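Local coordinates for protein 5-dehydro-2-deoxygluconokinase (Bacillus halodurans C-125, PDB 2QCV) that probably catalyses the ATP-dependent phosphorylation of 5-dehydro-2-deoxy-D-gluconate, a late step in the breakdown of myo-inositol to acetyl-CoA, at residues A[17-22]-A[114-119]; A[49-54]-A[59-64]; A[146-151]-A[156-161]; A[208-213]-A[235-240]. All blocks are in the same frame, centred on the assembly; numbering follows the deposited sequence.

Contact 1: A[17-22]-A[114-119]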
loop_
_atom_site.group_PDB
_atom_site.type_symbol
_atom_site.label_atom_id
_atom_site.label_comp_id
_atom_site.label_asym_id
_atom_site.label_seq_id
_atom_site.Cartn_x
_atom_site.Cartn_y
_atom_site.Cartn_z
ATOM N N ILE A 17 23.881 12.312 5.890
ATOM C CA ILE A 17 23.018 11.179 5.564
ATOM C C ILE A 17 21.601 11.690 5.388
ATOM O O ILE A 17 21.091 12.449 6.202
ATOM C CB ILE A 17 23.096 10.030 6.633
ATOM C CG1 ILE A 17 22.194 8.853 6.283
ATOM C CG2 ILE A 17 22.820 10.526 8.046
ATOM C CD1 ILE A 17 22.576 7.535 7.004
ATOM N N GLY A 18 21.000 11.272 4.271
ATOM C CA GLY A 18 19.583 11.472 4.024
ATOM C C GLY A 18 19.331 11.818 2.562
ATOM O O GLY A 18 19.774 11.104 1.670
ATOM N N ARG A 19 18.582 12.902 2.347
ATOM C CA ARG A 19 18.023 13.237 1.030
ATOM C C ARG A 19 18.924 14.089 0.158
ATOM O O ARG A 19 19.374 15.183 0.561
ATOM C CB ARG A 19 16.710 14.013 1.207
ATOM C CG ARG A 19 16.089 14.515 -0.082
ATOM C CD ARG A 19 14.651 15.040 0.208
ATOM N NE ARG A 19 13.800 13.888 0.485
ATOM C CZ ARG A 19 12.661 13.904 1.174
ATOM N NH1 ARG A 19 12.147 15.042 1.638
ATOM N NH2 ARG A 19 12.020 12.758 1.359
ATOM N N ALA A 20 19.090 13.626 -1.080
ATOM C CA ALA A 20 19.568 14.439 -2.191
ATOM C C ALA A 20 18.493 14.325 -3.262
ATOM O O ALA A 20 18.141 13.210 -3.689
ATOM C CB ALA A 20 20.909 13.958 -2.715
ATOM N N CYS A 21 17.891 15.456 -3.633
ATOM C CA CYS A 21 16.794 15.405 -4.574
ATOM C C CYS A 21 16.936 16.516 -5.620
ATOM O O CYS A 21 17.991 17.109 -5.772
ATOM C CB CYS A 21 15.472 15.487 -3.805
ATOM S SG CYS A 21 15.268 16.985 -2.971
ATOM N N ILE A 22 15.873 16.734 -6.374
ATOM C CA ILE A 22 15.827 17.790 -7.388
ATOM C C ILE A 22 14.986 18.948 -6.894
ATOM O O ILE A 22 13.832 18.778 -6.487
ATOM C CB ILE A 22 15.228 17.270 -8.692
ATOM C CG1 ILE A 22 16.105 16.125 -9.246
ATOM C CG2 ILE A 22 15.083 18.430 -9.773
ATOM C CD1 ILE A 22 17.505 16.600 -9.610
ATOM N N ILE A 114 6.932 25.388 -1.268
ATOM C CA ILE A 114 7.364 24.316 -2.136
ATOM C C ILE A 114 6.158 23.404 -2.393
ATOM O O ILE A 114 5.404 23.068 -1.455
ATOM C CB ILE A 114 8.559 23.544 -1.510
ATOM C CG1 ILE A 114 9.856 24.335 -1.689
ATOM C CG2 ILE A 114 8.726 22.158 -2.096
ATOM C CD1 ILE A 114 11.000 23.852 -0.797
ATOM N N LEU A 115 5.967 23.029 -3.656
ATOM C CA LEU A 115 5.071 21.931 -4.006
ATOM C C LEU A 115 5.984 20.698 -4.076
ATOM O O LEU A 115 6.874 20.632 -4.931
ATOM C CB LEU A 115 4.375 22.241 -5.348
ATOM C CG LEU A 115 3.422 21.191 -5.938
ATOM C CD1 LEU A 115 2.475 20.645 -4.868
ATOM C CD2 LEU A 115 2.670 21.774 -7.082
HETATM N N MSE A 116 5.823 19.768 -3.140
HETATM C CA MSE A 116 6.728 18.643 -2.993
HETATM C C MSE A 116 6.171 17.334 -3.523
HETATM O O MSE A 116 5.006 17.006 -3.310
HETATM C CB MSE A 116 7.084 18.461 -1.508
HETATM C CG MSE A 116 8.162 17.433 -1.246
HETATM SE SE MSE A 116 9.993 18.176 -1.518
HETATM C CE MSE A 116 11.035 16.454 -1.680
ATOM N N TYR A 117 7.010 16.599 -4.243
ATOM C CA TYR A 117 6.741 15.214 -4.629
ATOM C C TYR A 117 7.626 14.372 -3.691
ATOM O O TYR A 117 8.838 14.369 -3.837
ATOM C CB TYR A 117 7.115 15.005 -6.096
ATOM C CG TYR A 117 6.048 15.558 -7.023
ATOM C CD1 TYR A 117 5.802 16.928 -7.106
ATOM C CD2 TYR A 117 5.273 14.701 -7.784
ATOM C CE1 TYR A 117 4.812 17.417 -7.945
ATOM C CE2 TYR A 117 4.276 15.177 -8.627
ATOM C CZ TYR A 117 4.056 16.536 -8.699
ATOM O OH TYR A 117 3.055 16.989 -9.523
ATOM N N ARG A 118 7.015 13.750 -2.676
ATOM C CA ARG A 118 7.773 13.073 -1.580
ATOM C C ARG A 118 7.359 11.614 -1.326
ATOM O O ARG A 118 8.044 10.895 -0.592
ATOM C CB ARG A 118 7.623 13.854 -0.279
ATOM C CG ARG A 118 6.233 13.795 0.284
ATOM C CD ARG A 118 6.107 14.543 1.623
ATOM N NE ARG A 118 5.959 15.988 1.478
ATOM C CZ ARG A 118 4.848 16.586 1.053
ATOM N NH1 ARG A 118 3.786 15.871 0.666
ATOM N NH2 ARG A 118 4.803 17.913 0.981
ATOM N N GLN A 119 6.284 11.150 -1.948
ATOM C CA GLN A 119 5.789 9.793 -1.670
ATOM C C GLN A 119 6.646 8.692 -2.295
ATOM O O GLN A 119 6.868 8.651 -3.512
ATOM C CB GLN A 119 4.321 9.609 -2.097
ATOM C CG GLN A 119 3.858 8.143 -2.115
ATOM C CD GLN A 119 2.419 7.967 -2.524
ATOM O OE1 GLN A 119 1.542 8.571 -1.933
ATOM N NE2 GLN A 119 2.167 7.130 -3.538
#
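Arg19 and Met116, modelled as selenomethionine, approach each other from opposite directions where the main domain of this PfkB-family kinase passes into its four-stranded lid sheet. The backbones stay well apart, with the CA atoms of Cys21 and Arg118 at 9.8 Å, so long side chains make the bridge. The close part is small: the terminal methyl of Met116 lies over one face of the Arg19 guanidinium, with CE 3.8 Å from NH1. From CE of Met116 to CZ of Arg19 it is 4.2 Å, which puts the methyl nearer that amino end than the middle of the group. A bend at chi2 (82°) in Met116 brings its CE end close to segment 17-22. Arg19 is extended as far as CD and then bends at chi3 (-71°), while its NE makes a salt bridge with Asp123, which helps fix how the flat group is turned. Past this spot the contact thins out. Arg118 is partly exposed, as is Arg19, and its side chain leads off from segment 17-22; its NE is 6.3 Å from NH1 of Arg19, and no hydrogen bond joins the two segments. Next to Met116 on strand 111-117, Tyr117 OH bonds to Thr99 O of a second subunit. The selenomethionine methyl has another, looser neighbour: Cys21 SG stands 4.5 Å from Met116 CE.

Contact 2: A[49-54]-A[59-64]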
loop_
_atom_site.group_PDB
_atom_site.type_symbol
_atom_site.label_atom_id
_atom_site.label_comp_id
_atom_site.label_asym_id
_atom_site.label_seq_id
_atom_site.Cartn_x
_atom_site.Cartn_y
_atom_site.Cartn_z
ATOM N N ASN A 49 22.324 19.879 0.334
ATOM C CA ASN A 49 22.664 21.291 0.336
ATOM C C ASN A 49 23.783 21.597 1.317
ATOM O O ASN A 49 24.653 22.435 1.049
ATOM C CB ASN A 49 21.450 22.142 0.747
ATOM C CG ASN A 49 20.415 22.220 -0.296
ATOM O OD1 ASN A 49 20.668 21.962 -1.492
ATOM N ND2 ASN A 49 19.187 22.574 0.140
ATOM N N ILE A 50 23.737 20.950 2.476
ATOM C CA ILE A 50 24.740 21.217 3.513
ATOM C C ILE A 50 26.115 20.735 3.007
ATOM O O ILE A 50 27.107 21.453 3.136
ATOM C CB ILE A 50 24.375 20.577 4.876
ATOM C CG1 ILE A 50 23.153 21.284 5.460
ATOM C CG2 ILE A 50 25.566 20.675 5.895
ATOM C CD1 ILE A 50 22.578 20.605 6.727
ATOM N N VAL A 51 26.182 19.551 2.416
ATOM C CA VAL A 51 27.488 19.079 1.905
ATOM C C VAL A 51 27.983 19.849 0.677
ATOM O O VAL A 51 29.174 20.070 0.556
ATOM C CB VAL A 51 27.628 17.555 1.680
ATOM C CG1 VAL A 51 27.431 16.803 3.036
ATOM C CG2 VAL A 51 26.727 17.029 0.554
ATOM N N ILE A 52 27.091 20.262 -0.205
ATOM C CA ILE A 52 27.480 21.087 -1.351
ATOM C C ILE A 52 27.982 22.456 -0.870
ATOM O O ILE A 52 29.025 22.981 -1.324
ATOM C CB ILE A 52 26.310 21.266 -2.322
ATOM C CG1 ILE A 52 25.912 19.925 -2.989
ATOM C CG2 ILE A 52 26.684 22.296 -3.447
ATOM C CD1 ILE A 52 24.519 19.941 -3.739
ATOM N N GLY A 53 27.265 23.055 0.076
ATOM C CA GLY A 53 27.726 24.303 0.660
ATOM C C GLY A 53 29.072 24.163 1.369
ATOM O O GLY A 53 29.944 25.031 1.294
ATOM N N SER A 54 29.243 23.081 2.109
ATOM C CA SER A 54 30.483 22.811 2.793
ATOM C C SER A 54 31.656 22.684 1.826
ATOM O O SER A 54 32.749 23.195 2.110
ATOM C CB SER A 54 30.379 21.517 3.628
ATOM O OG SER A 54 29.426 21.689 4.673
ATOM N N LEU A 59 35.573 22.490 2.653
ATOM C CA LEU A 59 35.599 21.289 3.511
ATOM C C LEU A 59 35.569 20.071 2.614
ATOM O O LEU A 59 35.064 20.156 1.494
ATOM C CB LEU A 59 34.405 21.254 4.452
ATOM C CG LEU A 59 34.280 22.418 5.484
ATOM C CD1 LEU A 59 33.048 22.232 6.331
ATOM C CD2 LEU A 59 35.484 22.537 6.354
ATOM N N LYS A 60 36.088 18.953 3.110
ATOM C CA LYS A 60 36.006 17.671 2.407
ATOM C C LYS A 60 34.757 16.967 2.939
ATOM O O LYS A 60 34.678 16.606 4.118
ATOM C CB LYS A 60 37.258 16.822 2.630
ATOM C CG LYS A 60 38.574 17.547 2.195
ATOM N N ALA A 61 33.794 16.754 2.042
ATOM C CA ALA A 61 32.504 16.198 2.389
ATOM C C ALA A 61 32.202 14.901 1.644
ATOM O O ALA A 61 32.647 14.673 0.499
ATOM C CB ALA A 61 31.387 17.241 2.141
ATOM N N GLY A 62 31.465 14.036 2.332
ATOM C CA GLY A 62 30.920 12.803 1.787
ATOM C C GLY A 62 29.447 12.703 2.091
ATOM O O GLY A 62 28.869 13.585 2.744
ATOM N N PHE A 63 28.824 11.622 1.615
ATOM C CA PHE A 63 27.368 11.517 1.635
ATOM C C PHE A 63 26.936 10.053 1.657
ATOM O O PHE A 63 27.510 9.215 0.945
ATOM C CB PHE A 63 26.740 12.221 0.406
ATOM C CG PHE A 63 25.283 12.614 0.600
ATOM C CD1 PHE A 63 24.952 13.750 1.258
ATOM C CD2 PHE A 63 24.264 11.825 0.120
ATOM C CE1 PHE A 63 23.616 14.123 1.436
ATOM C CE2 PHE A 63 22.958 12.177 0.316
ATOM C CZ PHE A 63 22.638 13.344 0.982
ATOM N N ILE A 64 25.921 9.779 2.462
ATOM C CA ILE A 64 25.230 8.483 2.492
ATOM C C ILE A 64 23.804 8.737 2.079
ATOM O O ILE A 64 23.042 9.410 2.780
ATOM C CB ILE A 64 25.286 7.790 3.870
ATOM C CG1 ILE A 64 26.761 7.585 4.298
ATOM C CG2 ILE A 64 24.530 6.425 3.835
ATOM C CD1 ILE A 64 26.936 7.257 5.768
#
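The helix-to-strand return of a beta-alpha-beta crossover brings Val51 and Ser54 of helix 46-56 onto Leu59, Ala61 and Phe63; the crossover leaves strand 12-17, takes in part of the lid and returns as the neighbouring parallel strand 61-67. Over these residues helix and strand run nearly antiparallel, at 164°, with axes 8.3 Å apart. All three side-chain carbons of Val51 make contact. Its CB sits 3.8 Å from the methyl CB of Ala61, CG1 rests against the carbonyl oxygen of Gly62, and CG2 approaches CD1 of the Phe63 ring at 3.8 Å, the two side chains crossing at about a right angle. Met80 of helix 71-82 touches both Val51 and Phe63.

At the turn the backbone takes over: Leu59 N donates to Ser54 O at 3.0 Å with an N-H...O angle of 155°, tying the loop that leads into strand 61-67 to the last turn of the helix. The Ser54 side chain turns back along its own helix (chi1 -65°) and OG donates to Ile50 O at 2.8 Å. That carbonyl is gripped twice, since Ser54 N reaches it from the opposite face of its plane. CB of Ser54 meanwhile touches CD1 of Leu59 at 3.9 Å. A leucine in place of Ser54 would probably crowd Leu59 and leave Ile50 O with only the amide donor of this pair. Such a helix, laid on the strand it precedes and turned sharply into it, is typical of the parallel alpha/beta core of the ribokinase fold.

Contact 3: A[146-151]-A[156-161]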
loop_
_atom_site.group_PDB
_atom_site.type_symbol
_atom_site.label_atom_id
_atom_site.label_comp_id
_atom_site.label_asym_id
_atom_site.label_seq_id
_atom_site.Cartn_x
_atom_site.Cartn_y
_atom_site.Cartn_z
ATOM N N GLY A 146 16.807 15.668 10.127
ATOM C CA GLY A 146 15.572 15.165 10.690
ATOM C C GLY A 146 14.602 14.502 9.733
ATOM O O GLY A 146 13.921 13.541 10.105
ATOM N N THR A 147 14.514 14.999 8.505
ATOM C CA THR A 147 13.531 14.453 7.577
ATOM C C THR A 147 13.859 13.013 7.202
ATOM O O THR A 147 12.963 12.236 6.863
ATOM C CB THR A 147 13.364 15.356 6.330
ATOM O OG1 THR A 147 12.878 16.621 6.779
ATOM C CG2 THR A 147 12.394 14.766 5.312
ATOM N N ALA A 148 15.142 12.636 7.290
ATOM C CA ALA A 148 15.553 11.259 7.015
ATOM C C ALA A 148 14.978 10.262 8.045
ATOM O O ALA A 148 15.045 9.056 7.835
ATOM C CB ALA A 148 17.071 11.143 6.952
ATOM N N LEU A 149 14.449 10.765 9.158
ATOM C CA LEU A 149 13.795 9.924 10.162
ATOM C C LEU A 149 12.304 9.752 9.892
ATOM O O LEU A 149 11.643 9.045 10.651
ATOM C CB LEU A 149 13.977 10.532 11.560
ATOM C CG LEU A 149 15.387 10.722 12.096
ATOM C CD1 LEU A 149 15.433 11.688 13.324
ATOM C CD2 LEU A 149 15.978 9.375 12.486
ATOM N N SER A 150 11.771 10.413 8.862
ATOM C CA SER A 150 10.325 10.469 8.629
ATOM C C SER A 150 9.708 9.136 8.203
ATOM O O SER A 150 8.510 8.933 8.405
ATOM C CB SER A 150 9.954 11.558 7.613
ATOM O OG SER A 150 10.467 11.281 6.307
ATOM N N LYS A 151 10.499 8.217 7.635
ATOM C CA LYS A 151 9.957 6.954 7.163
ATOM C C LYS A 151 11.041 5.893 7.244
ATOM O O LYS A 151 12.197 6.178 7.021
ATOM C CB LYS A 151 9.523 7.047 5.669
ATOM C CG LYS A 151 8.376 7.966 5.313
ATOM C CD LYS A 151 7.028 7.420 5.772
ATOM C CE LYS A 151 5.966 8.548 5.759
ATOM N NZ LYS A 151 4.813 8.241 6.664
ATOM N N GLU A 156 15.750 3.742 10.115
ATOM C CA GLU A 156 16.680 2.751 10.708
ATOM C C GLU A 156 18.111 2.879 10.183
ATOM O O GLU A 156 19.076 2.641 10.933
ATOM C CB GLU A 156 16.197 1.312 10.493
ATOM C CG GLU A 156 14.899 1.026 11.104
ATOM C CD GLU A 156 13.714 1.520 10.274
ATOM O OE1 GLU A 156 13.648 1.170 9.119
ATOM O OE2 GLU A 156 12.828 2.144 10.830
ATOM N N ALA A 157 18.256 3.259 8.910
ATOM C CA ALA A 157 19.558 3.556 8.361
ATOM C C ALA A 157 20.208 4.696 9.152
ATOM O O ALA A 157 21.389 4.629 9.483
ATOM C CB ALA A 157 19.462 3.944 6.835
ATOM N N VAL A 158 19.438 5.742 9.459
ATOM C CA VAL A 158 19.966 6.865 10.238
ATOM C C VAL A 158 20.324 6.429 11.645
ATOM O O VAL A 158 21.382 6.784 12.170
ATOM C CB VAL A 158 18.968 8.034 10.284
ATOM C CG1 VAL A 158 19.409 9.094 11.263
ATOM C CG2 VAL A 158 18.793 8.645 8.821
ATOM N N LEU A 159 19.443 5.665 12.284
ATOM C CA LEU A 159 19.745 5.208 13.642
ATOM C C LEU A 159 21.040 4.359 13.652
ATOM O O LEU A 159 21.861 4.443 14.610
ATOM C CB LEU A 159 18.525 4.496 14.245
ATOM C CG LEU A 159 17.264 5.346 14.513
ATOM C CD1 LEU A 159 16.094 4.434 14.980
ATOM C CD2 LEU A 159 17.594 6.407 15.541
ATOM N N LYS A 160 21.222 3.516 12.631
ATOM C CA LYS A 160 22.438 2.724 12.509
ATOM C C LYS A 160 23.662 3.618 12.336
ATOM O O LYS A 160 24.670 3.466 13.033
ATOM C CB LYS A 160 22.355 1.730 11.345
ATOM C CG LYS A 160 23.693 1.054 11.077
ATOM C CD LYS A 160 23.519 -0.058 10.048
ATOM C CE LYS A 160 24.896 -0.680 9.682
ATOM N NZ LYS A 160 24.707 -1.861 8.731
ATOM N N ALA A 161 23.567 4.581 11.429
ATOM C CA ALA A 161 24.660 5.567 11.205
ATOM C C ALA A 161 25.119 6.273 12.479
ATOM O O ALA A 161 26.319 6.374 12.729
ATOM C CB ALA A 161 24.243 6.591 10.125
#
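Val158, on the side of helix 154-167 that faces the short 3-10 turn following strand 139-145, presses into Ala148 and Leu149 and closes the link from that strand to the helix in the alpha/beta core of this ribokinase-like fold. Its CB already makes contact, 3.9 Å from Leu149 CD2. Beyond it the branches part. CG1, set anti to the backbone N (chi1 171°), meets the same Leu149 methyl, CD2, at 3.7 Å. CG2 lies beside the backbone N and goes to the neighbouring residue, reaching the Ala148 methyl CB at 3.6 Å and passing 3.9 Å from Ala148 O. Each methyl of Val158 thus has its own residue of the turn, and Leu149 crosses the valine at about a right angle. Val144 of strand 139-145 packs on Val158 as well, while Val196 of helix 186-199 touches Leu149.

Two residues before Val158, Glu156 bonds through OE2 to Ser152 OG and to Tyr192 OH of a third subunit, so the same helix serves the core and a subunit interface. The turn is pinned from within: Thr147 O takes both the amide N of Ser150 and its hydroxyl, OG lying 2.7 Å from that oxygen and almost in line with the carbonyl bond.

Contact 4: A[208-213]-A[235-240]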
loop_
_atom_site.group_PDB
_atom_site.type_symbol
_atom_site.label_atom_id
_atom_site.label_comp_id
_atom_site.label_asym_id
_atom_site.label_seq_id
_atom_site.Cartn_x
_atom_site.Cartn_y
_atom_site.Cartn_z
ATOM N N GLU A 208 11.094 26.806 16.654
ATOM C CA GLU A 208 9.911 26.033 16.283
ATOM C C GLU A 208 10.202 24.540 16.146
ATOM O O GLU A 208 9.414 23.700 16.588
ATOM C CB GLU A 208 9.292 26.613 15.014
ATOM C CG GLU A 208 8.645 27.965 15.241
ATOM N N GLU A 209 11.370 24.208 15.624
ATOM C CA GLU A 209 11.803 22.833 15.488
ATOM C C GLU A 209 12.078 22.172 16.849
ATOM O O GLU A 209 11.751 20.992 17.061
ATOM C CB GLU A 209 12.999 22.777 14.552
ATOM C CG GLU A 209 12.638 23.069 13.131
ATOM C CD GLU A 209 13.811 23.282 12.164
ATOM O OE1 GLU A 209 14.945 23.602 12.544
ATOM O OE2 GLU A 209 13.582 23.097 10.964
ATOM N N PHE A 210 12.646 22.910 17.785
ATOM C CA PHE A 210 12.793 22.384 19.129
ATOM C C PHE A 210 11.452 22.202 19.800
ATOM O O PHE A 210 11.291 21.231 20.587
ATOM C CB PHE A 210 13.735 23.230 19.996
ATOM C CG PHE A 210 15.224 22.981 19.697
ATOM C CD1 PHE A 210 15.888 21.929 20.289
ATOM C CD2 PHE A 210 15.901 23.763 18.791
ATOM C CE1 PHE A 210 17.244 21.704 20.019
ATOM C CE2 PHE A 210 17.292 23.551 18.523
ATOM C CZ PHE A 210 17.943 22.538 19.133
ATOM N N ASP A 211 10.492 23.098 19.535
ATOM C CA ASP A 211 9.134 22.898 20.054
ATOM C C ASP A 211 8.587 21.545 19.570
ATOM O O ASP A 211 8.049 20.802 20.360
ATOM C CB ASP A 211 8.134 23.990 19.631
ATOM C CG ASP A 211 8.531 25.359 20.069
ATOM O OD1 ASP A 211 9.275 25.495 21.069
ATOM O OD2 ASP A 211 8.058 26.330 19.431
ATOM N N VAL A 212 8.773 21.236 18.289
ATOM C CA VAL A 212 8.319 19.950 17.735
ATOM C C VAL A 212 9.003 18.771 18.417
ATOM O O VAL A 212 8.347 17.819 18.816
ATOM C CB VAL A 212 8.474 19.948 16.206
ATOM C CG1 VAL A 212 8.273 18.545 15.604
ATOM C CG2 VAL A 212 7.444 20.965 15.630
ATOM N N LEU A 213 10.316 18.847 18.543
ATOM C CA LEU A 213 11.118 17.875 19.276
ATOM C C LEU A 213 10.558 17.592 20.669
ATOM O O LEU A 213 10.523 16.451 21.118
ATOM C CB LEU A 213 12.552 18.386 19.364
ATOM C CG LEU A 213 13.699 17.543 19.978
ATOM C CD1 LEU A 213 15.112 17.853 19.439
ATOM C CD2 LEU A 213 13.686 17.624 21.520
ATOM N N GLU A 235 26.587 18.226 23.798
ATOM C CA GLU A 235 27.560 19.170 24.398
ATOM C C GLU A 235 27.368 20.590 23.858
ATOM O O GLU A 235 27.830 21.533 24.450
ATOM C CB GLU A 235 28.995 18.677 24.084
ATOM C CG GLU A 235 29.395 18.904 22.612
ATOM C CD GLU A 235 30.644 18.110 22.115
ATOM O OE1 GLU A 235 31.184 17.309 22.903
ATOM O OE2 GLU A 235 31.084 18.345 20.939
ATOM N N LEU A 236 26.602 20.729 22.772
ATOM C CA LEU A 236 26.362 22.004 22.096
ATOM C C LEU A 236 25.000 22.021 21.473
ATOM O O LEU A 236 24.667 21.121 20.697
ATOM C CB LEU A 236 27.408 22.263 20.997
ATOM C CG LEU A 236 27.303 23.571 20.183
ATOM C CD1 LEU A 236 27.456 24.886 21.050
ATOM C CD2 LEU A 236 28.321 23.538 19.072
ATOM N N ILE A 237 24.209 23.043 21.798
ATOM C CA ILE A 237 22.864 23.153 21.264
ATOM C C ILE A 237 22.726 24.540 20.681
ATOM O O ILE A 237 23.027 25.548 21.357
ATOM C CB ILE A 237 21.800 22.921 22.391
ATOM C CG1 ILE A 237 21.976 21.538 23.016
ATOM C CG2 ILE A 237 20.364 23.176 21.900
ATOM C CD1 ILE A 237 21.219 21.300 24.311
ATOM N N VAL A 238 22.336 24.596 19.415
ATOM C CA VAL A 238 22.162 25.875 18.713
ATOM C C VAL A 238 20.694 26.095 18.377
ATOM O O VAL A 238 20.083 25.290 17.681
ATOM C CB VAL A 238 23.026 25.929 17.443
ATOM C CG1 VAL A 238 22.794 27.256 16.718
ATOM C CG2 VAL A 238 24.559 25.688 17.792
ATOM N N ILE A 239 20.099 27.153 18.914
ATOM C CA ILE A 239 18.669 27.396 18.749
ATOM C C ILE A 239 18.514 28.720 17.986
ATOM O O ILE A 239 18.980 29.763 18.454
ATOM C CB ILE A 239 17.894 27.456 20.121
ATOM C CG1 ILE A 239 18.242 26.225 21.013
ATOM C CG2 ILE A 239 16.356 27.626 19.898
ATOM C CD1 ILE A 239 17.508 26.126 22.356
ATOM N N LYS A 240 17.899 28.655 16.807
ATOM C CA LYS A 240 17.772 29.813 15.905
ATOM C C LYS A 240 16.395 30.442 15.987
ATOM O O LYS A 240 15.356 29.750 16.035
ATOM C CB LYS A 240 18.037 29.381 14.477
ATOM C CG LYS A 240 19.374 28.627 14.318
ATOM C CD LYS A 240 19.502 28.099 12.923
ATOM C CE LYS A 240 18.715 26.844 12.680
ATOM N NZ LYS A 240 18.600 26.559 11.197
HETATM O O HOH W 1 16.942 24.306 11.196
#
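Helix 208-213 and strand 236-240 cross with their directions 119° apart and their axes 8.8 Å apart at closest, Phe210 and Ile239 having the nearest CA atoms at 7.7 Å. Phe210 makes all the close direct contacts. With CG anti to its carbonyl carbon (chi1 -78°), the ring projects from the helix onto the strand, and CG1 of Ile239 lies over one face in a CH-pi contact, 4.2 Å from the ring centroid and 26° off the normal. At the rim, near the ring plane, CE2 comes to 3.4 Å from the carbonyl oxygen of Val238. CZ meets the branch methyl CG2 of Ile237 at 3.7 Å, an oblique approach. The strand that the ring meets is where the central sheet of the ribokinase fold changes sense: parallel to 202-206, antiparallel to 246-250. Thr225 of helix 222-229 and Val203 also touch Phe210. Replacing the phenylalanine by an alanine would probably open a gap between helix and strand and strip Ile237 and Ile239 of their aromatic cover. Beside the ring the link turns polar. Glu209 probably corresponds to the glutamate of the PfkB NXXE signature, with Thr206 where that motif has asparagine; its OE1 accepts from Thr206 N. Glu209 OE1 also takes a water, which donates at 2.5 Å and accepts from Lys240 NZ at 2.8 Å, bridging two charged groups not in direct contact.

Along the chain contact 2 is nested within the loop that contact 1 closes, and contacts 3 and 4 follow in series. The first three have centres 14 to 18 Å apart. Contact 1 touches both others: Gly18 N probably bonds to Ile64 O of contact 2, and Gly18 CA packs on Ala148 CB of contact 3. Contact 4 touches none of them; its centre is about 18 Å from that of contact 3 and about 22 Å from that of contact 2, on the opposite side of the chain's centre, yet strands 61-67 and 236-240 belong to the same nine-stranded sheet. The set spans the core from lid junction to antiparallel sheet end; contacts 1 and 3 also border other subunits.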